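Local coordinates for protein globin II, extracellular (Lumbricus terrestris, PDB 1X9F) that binds haem, holding carbon monoxide here, and probably carries oxygen as a globin subunit of the giant extracellular erythrocruorin, at residues B[9-14]-B[127-132]; B[29-34]-B[55-60]; B[50-53]-B[59-62]; B[77-82]-B[134-139]. All blocks are in the same frame, centred on the assembly; numbering follows the deposited sequence.

Interaction 1: residues B[9-14]-B[127-132]; sequences GLKVKS and REAWDA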
loop_
_atom_site.group_PDB
_atom_site.type_symbol
_atom_site.label_atom_id
_atom_site.label_comp_id
_atom_site.label_asym_id
_atom_site.label_seq_id
_atom_site.Cartn_x
_atom_site.Cartn_y
_atom_site.Cartn_z
ATOM N N GLY B 9 13.020 9.895 -40.362
ATOM C CA GLY B 9 12.613 11.050 -39.568
ATOM C C GLY B 9 12.004 10.609 -38.252
ATOM O O GLY B 9 12.285 11.192 -37.199
ATOM N N LEU B 10 11.171 9.574 -38.317
ATOM C CA LEU B 10 10.615 8.970 -37.116
ATOM C C LEU B 10 11.729 8.516 -36.181
ATOM O O LEU B 10 11.719 8.859 -35.002
ATOM C CB LEU B 10 9.692 7.799 -37.472
ATOM C CG LEU B 10 8.171 7.904 -37.279
ATOM C CD1 LEU B 10 7.636 9.340 -37.243
ATOM C CD2 LEU B 10 7.438 7.074 -38.330
ATOM N N LYS B 11 12.691 7.763 -36.712
ATOM C CA LYS B 11 13.787 7.220 -35.908
ATOM C C LYS B 11 14.652 8.319 -35.288
ATOM O O LYS B 11 14.962 8.280 -34.091
ATOM C CB LYS B 11 14.647 6.265 -36.738
ATOM C CG LYS B 11 15.785 5.655 -35.941
ATOM C CD LYS B 11 16.540 4.627 -36.741
ATOM C CE LYS B 11 15.998 3.239 -36.499
ATOM N NZ LYS B 11 16.860 2.229 -37.161
ATOM N N VAL B 12 15.025 9.297 -36.111
ATOM C CA VAL B 12 15.837 10.417 -35.649
ATOM C C VAL B 12 15.124 11.245 -34.580
ATOM O O VAL B 12 15.768 11.682 -33.624
ATOM C CB VAL B 12 16.336 11.309 -36.809
ATOM C CG1 VAL B 12 17.064 12.540 -36.275
ATOM C CG2 VAL B 12 17.260 10.519 -37.729
ATOM N N LYS B 13 13.810 11.452 -34.723
ATOM C CA LYS B 13 13.052 12.147 -33.669
ATOM C C LYS B 13 13.217 11.450 -32.317
ATOM O O LYS B 13 13.515 12.101 -31.314
ATOM C CB LYS B 13 11.567 12.289 -34.033
ATOM C CG LYS B 13 11.315 13.381 -35.081
ATOM C CD LYS B 13 9.812 13.519 -35.394
ATOM C CE LYS B 13 9.042 14.070 -34.177
ATOM N NZ LYS B 13 7.597 14.270 -34.527
ATOM N N SER B 14 13.052 10.130 -32.297
ATOM C CA SER B 14 13.164 9.361 -31.055
ATOM C C SER B 14 14.570 9.347 -30.480
ATOM O O SER B 14 14.761 9.567 -29.279
ATOM C CB SER B 14 12.695 7.922 -31.259
ATOM O OG SER B 14 11.282 7.865 -31.299
ATOM N N ARG B 127 23.115 5.662 -37.923
ATOM C CA ARG B 127 23.990 6.676 -38.487
ATOM C C ARG B 127 23.516 7.159 -39.855
ATOM O O ARG B 127 23.555 8.358 -40.147
ATOM C CB ARG B 127 25.398 6.099 -38.596
ATOM C CG ARG B 127 26.414 7.057 -39.131
ATOM C CD ARG B 127 27.839 6.573 -39.043
ATOM N NE ARG B 127 28.731 7.724 -39.098
ATOM C CZ ARG B 127 29.076 8.364 -40.211
ATOM N NH1 ARG B 127 28.629 7.961 -41.398
ATOM N NH2 ARG B 127 29.885 9.412 -40.138
ATOM N N GLU B 128 23.072 6.221 -40.685
ATOM C CA GLU B 128 22.609 6.558 -42.021
ATOM C C GLU B 128 21.352 7.416 -41.992
ATOM O O GLU B 128 21.204 8.320 -42.816
ATOM C CB GLU B 128 22.376 5.300 -42.856
ATOM C CG GLU B 128 23.641 4.721 -43.468
ATOM C CD GLU B 128 23.350 3.645 -44.496
ATOM O OE1 GLU B 128 22.710 2.630 -44.140
ATOM O OE2 GLU B 128 23.773 3.807 -45.660
ATOM N N ALA B 129 20.455 7.128 -41.051
ATOM C CA ALA B 129 19.222 7.894 -40.886
ATOM C C ALA B 129 19.521 9.289 -40.336
ATOM O O ALA B 129 18.941 10.279 -40.799
ATOM C CB ALA B 129 18.246 7.150 -39.979
ATOM N N TRP B 130 20.429 9.374 -39.365
ATOM C CA TRP B 130 20.860 10.667 -38.834
ATOM C C TRP B 130 21.565 11.502 -39.893
ATOM O O TRP B 130 21.223 12.667 -40.095
ATOM C CB TRP B 130 21.769 10.490 -37.620
ATOM C CG TRP B 130 21.032 10.324 -36.342
ATOM C CD1 TRP B 130 20.516 9.163 -35.841
ATOM C CD2 TRP B 130 20.721 11.346 -35.388
ATOM N NE1 TRP B 130 19.903 9.398 -34.634
ATOM C CE2 TRP B 130 20.016 10.729 -34.328
ATOM C CE3 TRP B 130 20.972 12.724 -35.316
ATOM C CZ2 TRP B 130 19.558 11.441 -33.211
ATOM C CZ3 TRP B 130 20.519 13.429 -34.207
ATOM C CH2 TRP B 130 19.818 12.784 -33.170
ATOM N N ASP B 131 22.540 10.901 -40.569
ATOM C CA ASP B 131 23.299 11.597 -41.599
ATOM C C ASP B 131 22.368 12.245 -42.628
ATOM O O ASP B 131 22.529 13.418 -42.985
ATOM C CB ASP B 131 24.258 10.624 -42.282
ATOM C CG ASP B 131 25.171 11.306 -43.266
ATOM O OD1 ASP B 131 25.953 12.185 -42.848
ATOM O OD2 ASP B 131 25.181 11.030 -44.482
ATOM N N ALA B 132 21.379 11.474 -43.073
ATOM C CA ALA B 132 20.436 11.926 -44.079
ATOM C C ALA B 132 19.577 13.083 -43.576
ATOM O O ALA B 132 19.349 14.055 -44.295
ATOM C CB ALA B 132 19.559 10.770 -44.513
#
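The ammonium nitrogen NZ of K11, whose chain passes A129 with its CD 4.4 Å from the A129 CB, is gripped mainly from outside this pair of helices: it bonds to the backbone of a neighbouring chain of another protein, while its ion pair to D126 is long and weak. Beside this lysine, V12 contributes more than any other residue, and its two methyls divide the work. CG1 stands anti to the backbone N (chi1 174°), and this brings it over the indole of W130, 3.8 Å from the centroid of the six-membered ring and only 5° off its normal, a CH-pi contact. CG2 turns instead to the helix backbone, lying 3.5 Å from the A129 O and 4.2 Å from the A129 CB. The indole is further fixed at its NE1, which hydrogen-bonds E15 of helix 6-20, so one helix holds the ring both at its face and through its N-H. The segments 9-14 and 127-132 run nearly perpendicular, at 95°, with axes 9.0 Å apart, close enough for V12 to reach between A129 and W130. Such a buried crossing of the first and last helices, A and H in globin nomenclature, belongs to the globin fold.

Interaction 2: residues B[29-34]-B[55-60]; sequences FSQAIW and DTSHPA. With CMO (carbon monoxide), chain P.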
loop_
_atom_site.group_PDB
_atom_site.type_symbol
_atom_site.label_atom_id
_atom_site.label_comp_id
_atom_site.label_asym_id
_atom_site.label_seq_id
_atom_site.Cartn_x
_atom_site.Cartn_y
_atom_site.Cartn_z
ATOM N N PHE B 29 26.111 17.792 -23.307
ATOM C CA PHE B 29 25.787 17.367 -24.654
ATOM C C PHE B 29 26.037 18.479 -25.677
ATOM O O PHE B 29 26.668 18.249 -26.712
ATOM C CB PHE B 29 24.332 16.925 -24.674
ATOM C CG PHE B 29 23.860 16.418 -25.993
ATOM C CD1 PHE B 29 24.329 15.212 -26.501
ATOM C CD2 PHE B 29 22.904 17.120 -26.711
ATOM C CE1 PHE B 29 23.869 14.727 -27.724
ATOM C CE2 PHE B 29 22.436 16.642 -27.938
ATOM C CZ PHE B 29 22.921 15.443 -28.443
ATOM N N SER B 30 25.541 19.679 -25.375
ATOM C CA SER B 30 25.774 20.854 -26.202
ATOM C C SER B 30 27.252 21.113 -26.412
ATOM O O SER B 30 27.669 21.463 -27.515
ATOM C CB SER B 30 25.166 22.089 -25.540
ATOM O OG SER B 30 23.750 22.034 -25.573
ATOM N N GLN B 31 28.039 20.958 -25.348
ATOM C CA GLN B 31 29.476 21.242 -25.401
ATOM C C GLN B 31 30.245 20.175 -26.165
ATOM O O GLN B 31 31.144 20.494 -26.948
ATOM C CB GLN B 31 30.064 21.370 -23.996
ATOM C CG GLN B 31 29.407 22.426 -23.147
ATOM C CD GLN B 31 30.026 22.506 -21.772
ATOM O OE1 GLN B 31 31.040 23.176 -21.584
ATOM N NE2 GLN B 31 29.418 21.825 -20.806
ATOM N N ALA B 32 29.895 18.914 -25.915
ATOM C CA ALA B 32 30.478 17.785 -26.622
ATOM C C ALA B 32 30.391 17.986 -28.135
ATOM O O ALA B 32 31.373 17.749 -28.848
ATOM C CB ALA B 32 29.794 16.499 -26.207
ATOM N N ILE B 33 29.241 18.454 -28.624
ATOM C CA ILE B 33 29.060 18.674 -30.063
ATOM C C ILE B 33 29.968 19.788 -30.610
ATOM O O ILE B 33 30.644 19.584 -31.628
ATOM C CB ILE B 33 27.565 18.908 -30.429
ATOM C CG1 ILE B 33 26.754 17.620 -30.215
ATOM C CG2 ILE B 33 27.436 19.358 -31.890
ATOM C CD1 ILE B 33 25.243 17.849 -30.103
ATOM N N TRP B 34 29.998 20.939 -29.934
ATOM C CA TRP B 34 30.861 22.056 -30.352
ATOM C C TRP B 34 32.359 21.768 -30.267
ATOM O O TRP B 34 33.118 22.180 -31.153
ATOM C CB TRP B 34 30.454 23.390 -29.687
ATOM C CG TRP B 34 29.304 23.943 -30.431
ATOM C CD1 TRP B 34 28.004 24.004 -30.024
ATOM C CD2 TRP B 34 29.324 24.406 -31.779
ATOM N NE1 TRP B 34 27.219 24.518 -31.028
ATOM C CE2 TRP B 34 28.009 24.769 -32.119
ATOM C CE3 TRP B 34 30.336 24.565 -32.740
ATOM C CZ2 TRP B 34 27.680 25.272 -33.368
ATOM C CZ3 TRP B 34 30.006 25.070 -33.980
ATOM C CH2 TRP B 34 28.693 25.419 -34.283
ATOM N N ASP B 55 36.569 29.672 -25.186
ATOM C CA ASP B 55 36.403 28.905 -23.967
ATOM C C ASP B 55 35.025 28.265 -23.959
ATOM O O ASP B 55 34.028 28.951 -23.759
ATOM C CB ASP B 55 36.591 29.828 -22.765
ATOM C CG ASP B 55 36.149 29.201 -21.460
ATOM O OD1 ASP B 55 36.154 27.954 -21.320
ATOM O OD2 ASP B 55 35.784 29.906 -20.498
ATOM N N THR B 56 34.971 26.952 -24.172
ATOM C CA THR B 56 33.689 26.244 -24.290
ATOM C C THR B 56 32.992 26.028 -22.945
ATOM O O THR B 56 31.870 25.522 -22.892
ATOM C CB THR B 56 33.863 24.894 -25.028
ATOM O OG1 THR B 56 35.045 24.231 -24.556
ATOM C CG2 THR B 56 34.149 25.117 -26.518
ATOM N N SER B 57 33.671 26.406 -21.867
ATOM C CA SER B 57 33.109 26.329 -20.525
ATOM C C SER B 57 32.487 27.655 -20.137
ATOM O O SER B 57 31.765 27.738 -19.141
ATOM C CB SER B 57 34.185 25.946 -19.508
ATOM O OG SER B 57 34.792 24.715 -19.859
ATOM N N HIS B 58 32.768 28.690 -20.919
ATOM C CA HIS B 58 32.236 29.997 -20.615
ATOM C C HIS B 58 30.700 29.955 -20.669
ATOM O O HIS B 58 30.135 29.311 -21.555
ATOM C CB HIS B 58 32.810 31.028 -21.581
ATOM C CG HIS B 58 32.582 32.431 -21.140
ATOM N ND1 HIS B 58 31.337 33.013 -21.173
ATOM C CD2 HIS B 58 33.419 33.357 -20.617
ATOM C CE1 HIS B 58 31.412 34.241 -20.695
ATOM N NE2 HIS B 58 32.670 34.481 -20.364
ATOM N N PRO B 59 30.028 30.610 -19.719
ATOM C CA PRO B 59 28.564 30.612 -19.672
ATOM C C PRO B 59 27.901 31.160 -20.947
ATOM O O PRO B 59 26.882 30.620 -21.394
ATOM C CB PRO B 59 28.252 31.505 -18.465
ATOM C CG PRO B 59 29.479 32.317 -18.267
ATOM C CD PRO B 59 30.608 31.400 -18.608
ATOM N N ALA B 60 28.483 32.209 -21.527
ATOM C CA ALA B 60 27.997 32.764 -22.785
ATOM C C ALA B 60 28.096 31.751 -23.916
ATOM O O ALA B 60 27.266 31.748 -24.828
ATOM C CB ALA B 60 28.756 34.028 -23.141
HETATM C C CMO P . 25.513 27.535 -34.370
HETATM O O CMO P . 26.524 27.467 -33.623
#
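In the distal part of the globin fold, helix 23-40 packs through Q31 against T56, in the turn that leads into helix 59-77. Q31 CG lies anti to its carbonyl carbon (chi1 -57°) and the chain is extended beyond it, which carries the end of the chain across to the T56 backbone, with Q31 CD 3.7 Å from the T56 O. The turn opposite is well defined. D55 to H58 form a type I beta turn, closed by H58 N to D55 O at 3.1 Å, and D55 OD1 accepts from S57 N at 3.0 Å in an Asx turn, the donor arriving from above the carboxylate plane. H58 then caps the helix: its ND1 receives A60 N at 3.0 Å, almost within the imidazole plane, while its ring stacks on that of H52. T56 OG1 is tied back to R35 of helix 23-40. One turn after Q31, W34 starts toward the loop but swings its indole away into the carbon monoxide pocket, where it meets F48 edge-to-face and also touches F109. Replacing it with an alanine would probably open a gap beside the bound carbon monoxide and leave the F48 ring without its aromatic mate. Because ND1 of H58 is the acceptor of the capping bond, it is probably unprotonated here, consistent with a neutral imidazole whose proton, if so, sits on NE2.

Interaction 3: residues B[50-53]-B[59-62]; sequences RVHG and PAFI. With HEM (protoporphyrin IX containing Fe), chain O; PO4 (phosphate ion), chain Q.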
loop_
_atom_site.group_PDB
_atom_site.type_symbol
_atom_site.label_atom_id
_atom_site.label_comp_id
_atom_site.label_asym_id
_atom_site.label_seq_id
_atom_site.Cartn_x
_atom_site.Cartn_y
_atom_site.Cartn_z
ATOM N N ARG B 50 32.461 36.435 -30.588
ATOM C CA ARG B 50 31.479 37.280 -29.907
ATOM C C ARG B 50 30.734 36.521 -28.812
ATOM O O ARG B 50 30.034 37.122 -27.989
ATOM C CB ARG B 50 30.474 37.851 -30.911
ATOM C CG ARG B 50 29.532 38.891 -30.324
ATOM C CD ARG B 50 28.236 39.082 -31.101
ATOM N NE ARG B 50 27.233 38.036 -30.862
ATOM C CZ ARG B 50 26.438 37.972 -29.795
ATOM N NH1 ARG B 50 26.532 38.882 -28.827
ATOM N NH2 ARG B 50 25.549 36.989 -29.690
ATOM N N VAL B 51 30.880 35.204 -28.800
ATOM C CA VAL B 51 30.116 34.398 -27.871
ATOM C C VAL B 51 31.073 33.489 -27.093
ATOM O O VAL B 51 30.705 32.405 -26.618
ATOM C CB VAL B 51 28.949 33.677 -28.609
ATOM C CG1 VAL B 51 29.396 32.358 -29.252
ATOM C CG2 VAL B 51 27.767 33.490 -27.679
ATOM N N HIS B 52 32.311 33.975 -26.972
ATOM C CA HIS B 52 33.383 33.343 -26.196
ATOM C C HIS B 52 33.770 31.943 -26.657
ATOM O O HIS B 52 34.014 31.063 -25.826
ATOM C CB HIS B 52 33.027 33.323 -24.711
ATOM C CG HIS B 52 33.150 34.655 -24.044
ATOM N ND1 HIS B 52 32.143 35.596 -24.068
ATOM C CD2 HIS B 52 34.155 35.193 -23.315
ATOM C CE1 HIS B 52 32.527 36.661 -23.386
ATOM N NE2 HIS B 52 33.741 36.440 -22.915
ATOM N N GLY B 53 33.847 31.745 -27.973
ATOM C CA GLY B 53 34.194 30.447 -28.561
ATOM C C GLY B 53 35.559 29.918 -28.160
ATOM O O GLY B 53 35.842 28.726 -28.303
ATOM N N PRO B 59 30.028 30.610 -19.719
ATOM C CA PRO B 59 28.564 30.612 -19.672
ATOM C C PRO B 59 27.901 31.160 -20.947
ATOM O O PRO B 59 26.882 30.620 -21.394
ATOM C CB PRO B 59 28.252 31.505 -18.465
ATOM C CG PRO B 59 29.479 32.317 -18.267
ATOM C CD PRO B 59 30.608 31.400 -18.608
ATOM N N ALA B 60 28.483 32.209 -21.527
ATOM C CA ALA B 60 27.997 32.764 -22.785
ATOM C C ALA B 60 28.096 31.751 -23.916
ATOM O O ALA B 60 27.266 31.748 -24.828
ATOM C CB ALA B 60 28.756 34.028 -23.141
ATOM N N PHE B 61 29.109 30.894 -23.863
ATOM C CA PHE B 61 29.224 29.878 -24.880
ATOM C C PHE B 61 28.211 28.759 -24.685
ATOM O O PHE B 61 27.650 28.251 -25.662
ATOM C CB PHE B 61 30.625 29.289 -24.965
ATOM C CG PHE B 61 30.785 28.411 -26.144
ATOM C CD1 PHE B 61 30.996 28.974 -27.402
ATOM C CD2 PHE B 61 30.616 27.037 -26.036
ATOM C CE1 PHE B 61 31.098 28.179 -28.531
ATOM C CE2 PHE B 61 30.712 26.230 -27.161
ATOM C CZ PHE B 61 30.957 26.804 -28.413
ATOM N N ILE B 62 27.994 28.362 -23.432
ATOM C CA ILE B 62 27.002 27.339 -23.128
ATOM C C ILE B 62 25.659 27.804 -23.663
ATOM O O ILE B 62 24.961 27.047 -24.339
ATOM C CB ILE B 62 26.871 27.097 -21.599
ATOM C CG1 ILE B 62 28.218 26.759 -20.948
ATOM C CG2 ILE B 62 25.836 26.002 -21.313
ATOM C CD1 ILE B 62 28.810 25.464 -21.394
HETATM C CHA HEM O . 23.853 31.235 -34.242
HETATM C CHB HEM O . 21.404 27.143 -35.297
HETATM C CHC HEM O . 25.287 25.411 -37.715
HETATM C CHD HEM O . 27.657 29.618 -36.868
HETATM C C1A HEM O . 22.823 30.184 -34.248
HETATM C C2A HEM O . 21.636 30.370 -33.544
HETATM C C3A HEM O . 20.858 29.161 -33.819
HETATM C C4A HEM O . 21.773 28.428 -34.718
HETATM C CMA HEM O . 19.488 28.778 -33.319
HETATM C CAA HEM O . 21.245 31.512 -32.641
HETATM C CBA HEM O . 20.458 32.602 -33.340
HETATM C CGA HEM O . 20.260 33.688 -32.308
HETATM O O1A HEM O . 19.380 33.538 -31.429
HETATM O O2A HEM O . 20.994 34.696 -32.367
HETATM C C1B HEM O . 22.298 26.285 -36.070
HETATM C C2B HEM O . 21.889 25.024 -36.444
HETATM C C3B HEM O . 22.977 24.579 -37.119
HETATM C C4B HEM O . 23.960 25.543 -37.118
HETATM C CMB HEM O . 20.582 24.321 -36.181
HETATM C CAB HEM O . 22.967 23.352 -37.639
HETATM C CBB HEM O . 22.842 22.138 -38.139
HETATM C C1C HEM O . 26.330 26.442 -37.643
HETATM C C2C HEM O . 27.578 26.195 -38.178
HETATM C C3C HEM O . 28.244 27.375 -37.946
HETATM C C4C HEM O . 27.360 28.230 -37.284
HETATM C CMC HEM O . 28.030 24.927 -38.863
HETATM C CAC HEM O . 29.653 27.639 -38.344
HETATM C CBC HEM O . 30.617 26.812 -37.911
HETATM C C1D HEM O . 26.781 30.483 -36.049
HETATM C C2D HEM O . 27.220 31.715 -35.568
HETATM C C3D HEM O . 26.179 32.206 -34.814
HETATM C C4D HEM O . 25.150 31.155 -34.926
HETATM C CMD HEM O . 28.555 32.374 -35.825
HETATM C CAD HEM O . 26.092 33.520 -34.079
HETATM C CBD HEM O . 26.922 33.498 -32.807
HETATM C CGD HEM O . 26.716 34.829 -32.130
HETATM O O1D HEM O . 25.574 35.141 -31.726
HETATM O O2D HEM O . 27.701 35.581 -32.002
HETATM N NA HEM O . 22.936 29.053 -35.014
HETATM N NB HEM O . 23.546 26.649 -36.458
HETATM N NC HEM O . 26.133 27.677 -37.109
HETATM N ND HEM O . 25.533 30.099 -35.672
HETATM FE FE HEM O . 24.511 28.404 -36.124
HETATM P P PO4 Q . 23.838 38.761 -26.710
HETATM O O1 PO4 Q . 24.916 39.831 -26.686
HETATM O O2 PO4 Q . 24.312 37.558 -27.504
HETATM O O3 PO4 Q . 22.590 39.317 -27.366
HETATM O O4 PO4 Q . 23.544 38.356 -25.280
#
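V51 and F61 meet at about a right angle, with the V51 CG1 4.2 Å from the F61 CD1. V51 O meets the ring at its edge, in plane, 3.5 Å from CD1 of F61. The F61 CG is anti to the backbone N (chi1 -171°), and this lays the ring along the loop, where the G53 CA comes 3.7 Å from the same CD1. The other branch of V51 points elsewhere, its CG2 reaching the A60 O at 3.4 Å, while H52 brings its ND1 to 3.8 Å from the A60 CB, an oblique approach to the methyl. F61 also touches F38 of helix 23-40. With an alanine in its place, a gap is likely to open between loop and helix, leaving V51 CG1 and the G53 CA without their aromatic neighbour. R50, by contrast, turns to the haem. Its chain is bent at chi3, and the guanidinium takes one propionate with two bonds, NE to O2D of the haem at 2.7 Å and NH2 to O1D of the haem at 2.7 Å, the second nearly straight at 172°. A phosphate, probably from the crystallisation liquor, is bound through NH1 and NH2, its O2 lying 2.6 Å from the NH2 of R50. H97 of the neighbouring Globin III chain bonds to both the haem and the phosphate. The cationic guanidinium, set between two anions, would probably neutralise part of their charge and hold the propionate at this subunit interface.

Interaction 4: residues B[77-82]-B[134-139]; sequences STLDQP and IDHIED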
loop_
_atom_site.group_PDB
_atom_site.type_symbol
_atom_site.label_atom_id
_atom_site.label_comp_id
_atom_site.label_asym_id
_atom_site.label_seq_id
_atom_site.Cartn_x
_atom_site.Cartn_y
_atom_site.Cartn_z
ATOM N N SER B 77 12.237 17.943 -34.510
ATOM C CA SER B 77 10.887 17.690 -34.021
ATOM C C SER B 77 9.827 17.843 -35.109
ATOM O O SER B 77 8.744 17.266 -34.996
ATOM C CB SER B 77 10.547 18.574 -32.815
ATOM O OG SER B 77 10.305 19.915 -33.208
ATOM N N THR B 78 10.130 18.617 -36.152
ATOM C CA THR B 78 9.165 18.824 -37.237
ATOM C C THR B 78 9.605 18.233 -38.567
ATOM O O THR B 78 9.145 18.678 -39.620
ATOM C CB THR B 78 8.816 20.318 -37.432
ATOM O OG1 THR B 78 10.002 21.049 -37.773
ATOM C CG2 THR B 78 8.347 20.952 -36.133
ATOM N N LEU B 79 10.485 17.234 -38.533
ATOM C CA LEU B 79 10.833 16.516 -39.757
ATOM C C LEU B 79 9.585 15.934 -40.407
ATOM O O LEU B 79 9.522 15.789 -41.630
ATOM C CB LEU B 79 11.844 15.404 -39.486
ATOM C CG LEU B 79 13.293 15.851 -39.297
ATOM C CD1 LEU B 79 14.129 14.708 -38.757
ATOM C CD2 LEU B 79 13.893 16.398 -40.586
ATOM N N ASP B 80 8.591 15.620 -39.582
ATOM C CA ASP B 80 7.316 15.097 -40.062
ATOM C C ASP B 80 6.309 16.191 -40.436
ATOM O O ASP B 80 5.200 15.887 -40.882
ATOM C CB ASP B 80 6.710 14.138 -39.030
ATOM C CG ASP B 80 6.335 14.832 -37.734
ATOM O OD1 ASP B 80 7.178 15.570 -37.176
ATOM O OD2 ASP B 80 5.218 14.688 -37.196
ATOM N N GLN B 81 6.691 17.456 -40.252
ATOM C CA GLN B 81 5.844 18.589 -40.637
ATOM C C GLN B 81 6.626 19.534 -41.545
ATOM O O GLN B 81 7.143 20.561 -41.094
ATOM C CB GLN B 81 5.325 19.331 -39.405
ATOM C CG GLN B 81 4.698 18.435 -38.356
ATOM C CD GLN B 81 4.865 18.999 -36.967
ATOM O OE1 GLN B 81 4.423 20.115 -36.687
ATOM N NE2 GLN B 81 5.505 18.236 -36.088
ATOM N N PRO B 82 6.709 19.170 -42.827
ATOM C CA PRO B 82 7.528 19.892 -43.816
ATOM C C PRO B 82 7.283 21.396 -43.899
ATOM O O PRO B 82 8.241 22.160 -44.017
ATOM C CB PRO B 82 7.155 19.219 -45.146
ATOM C CG PRO B 82 5.920 18.423 -44.859
ATOM C CD PRO B 82 6.020 18.014 -43.429
ATOM N N ILE B 134 20.172 15.121 -40.839
ATOM C CA ILE B 134 20.960 16.325 -40.534
ATOM C C ILE B 134 21.295 17.093 -41.824
ATOM O O ILE B 134 21.246 18.326 -41.848
ATOM C CB ILE B 134 22.242 16.001 -39.704
ATOM C CG1 ILE B 134 21.889 15.344 -38.358
ATOM C CG2 ILE B 134 23.069 17.267 -39.464
ATOM C CD1 ILE B 134 20.918 16.135 -37.482
ATOM N N ASP B 135 21.621 16.355 -42.886
ATOM C CA ASP B 135 21.838 16.944 -44.207
ATOM C C ASP B 135 20.648 17.753 -44.648
ATOM O O ASP B 135 20.785 18.916 -45.036
ATOM C CB ASP B 135 22.093 15.860 -45.252
ATOM C CG ASP B 135 23.548 15.764 -45.642
ATOM O OD1 ASP B 135 24.406 16.324 -44.924
ATOM O OD2 ASP B 135 23.929 15.150 -46.660
ATOM N N HIS B 136 19.480 17.118 -44.593
ATOM C CA HIS B 136 18.240 17.765 -44.974
ATOM C C HIS B 136 18.038 19.063 -44.209
ATOM O O HIS B 136 17.558 20.049 -44.769
ATOM C CB HIS B 136 17.044 16.849 -44.733
ATOM C CG HIS B 136 15.753 17.453 -45.175
ATOM N ND1 HIS B 136 15.586 17.980 -46.436
ATOM C CD2 HIS B 136 14.578 17.638 -44.529
ATOM C CE1 HIS B 136 14.363 18.463 -46.552
ATOM N NE2 HIS B 136 13.727 18.261 -45.412
ATOM N N ILE B 137 18.400 19.056 -42.932
ATOM C CA ILE B 137 18.203 20.226 -42.087
ATOM C C ILE B 137 19.199 21.323 -42.458
ATOM O O ILE B 137 18.831 22.497 -42.572
ATOM C CB ILE B 137 18.267 19.828 -40.588
ATOM C CG1 ILE B 137 16.974 19.105 -40.187
ATOM C CG2 ILE B 137 18.492 21.053 -39.702
ATOM C CD1 ILE B 137 17.094 18.240 -38.941
ATOM N N GLU B 138 20.451 20.926 -42.671
ATOM C CA GLU B 138 21.498 21.865 -43.048
ATOM C C GLU B 138 21.299 22.476 -44.442
ATOM O O GLU B 138 21.644 23.640 -44.652
ATOM C CB GLU B 138 22.884 21.226 -42.897
ATOM C CG GLU B 138 23.287 20.982 -41.446
ATOM C CD GLU B 138 24.664 20.360 -41.295
ATOM O OE1 GLU B 138 25.374 20.732 -40.334
ATOM O OE2 GLU B 138 25.038 19.501 -42.126
ATOM N N ASP B 139 20.733 21.715 -45.380
ATOM C CA ASP B 139 20.412 22.266 -46.702
ATOM C C ASP B 139 19.527 23.504 -46.593
ATOM O O ASP B 139 19.660 24.435 -47.386
ATOM C CB ASP B 139 19.722 21.229 -47.601
ATOM C CG ASP B 139 20.692 20.204 -48.167
ATOM O OD1 ASP B 139 21.913 20.475 -48.217
ATOM O OD2 ASP B 139 20.315 19.093 -48.597
#
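The imidazole of H136 is approached at its edge, near the ring plane, where the L79 CD2 lies 4.2 Å from the H136 CD2. That same methyl is the working end of the contact, because it also rests against I137, 4.0 Å from the I137 CD1 and about as far from CG1. L79 and I137 cross at about a right angle, so the leucine methyl bears on the outer CG1-CD1 part of the isoleucine. L79 does not start out facing the helix; its CG is set anti to the carbonyl carbon (chi1 -77°), and from there CD1 continues the chain while CD2 branches off it toward I137. I137 likewise sends its CD1 closer than its CB. H136 has its CG anti to the backbone N (chi1 -177°), which brings the ring out beside L79 at the more exposed margin. The loop that presents L79 is a type I turn from T78 to Q81, closed by Q81 N to T78 O at 2.8 Å. In it D80 OD1 accepts a weak bond from Q81 NE2 at 3.3 Å and a salt bridge from K13, while Q81 NE2 also bonds to S29 of a neighbouring Globin III chain. C4, disulfide-bonded to C133, touches both L79 and H136. The turn thus links helix 59-77, which T78 leaves, to helix 82-96, for which Q81 is the N-cap, and it leans through one leucine methyl on helix 127-142, whose I137, its side chain about 5 Å from a bound haem, packs against A75 and I76 of the former and L89 of the latter.

From the N terminus, helix 6-20 enters interaction 1 first and closes on helix 127-142, embracing most of the chain. Within that long loop, interaction 2 brings 55-60 back to helix 23-40, and interaction 3 folds 50-53 onto the start of helix 59-77; the two touch, share P59 and A60, and together join helix 23-40, the following loop and the start of helix 59-77 on the distal side. Interaction 4 follows them in series, joining the turn after helix 59-77 to helix 127-142. Along the sequence it crosses interaction 1, and in space the pair meet through the salt bridge from K13 to D80. Interactions 1 and 4 lie across the chain's centre from interactions 2 and 3, with helix 59-77 running between the two regions.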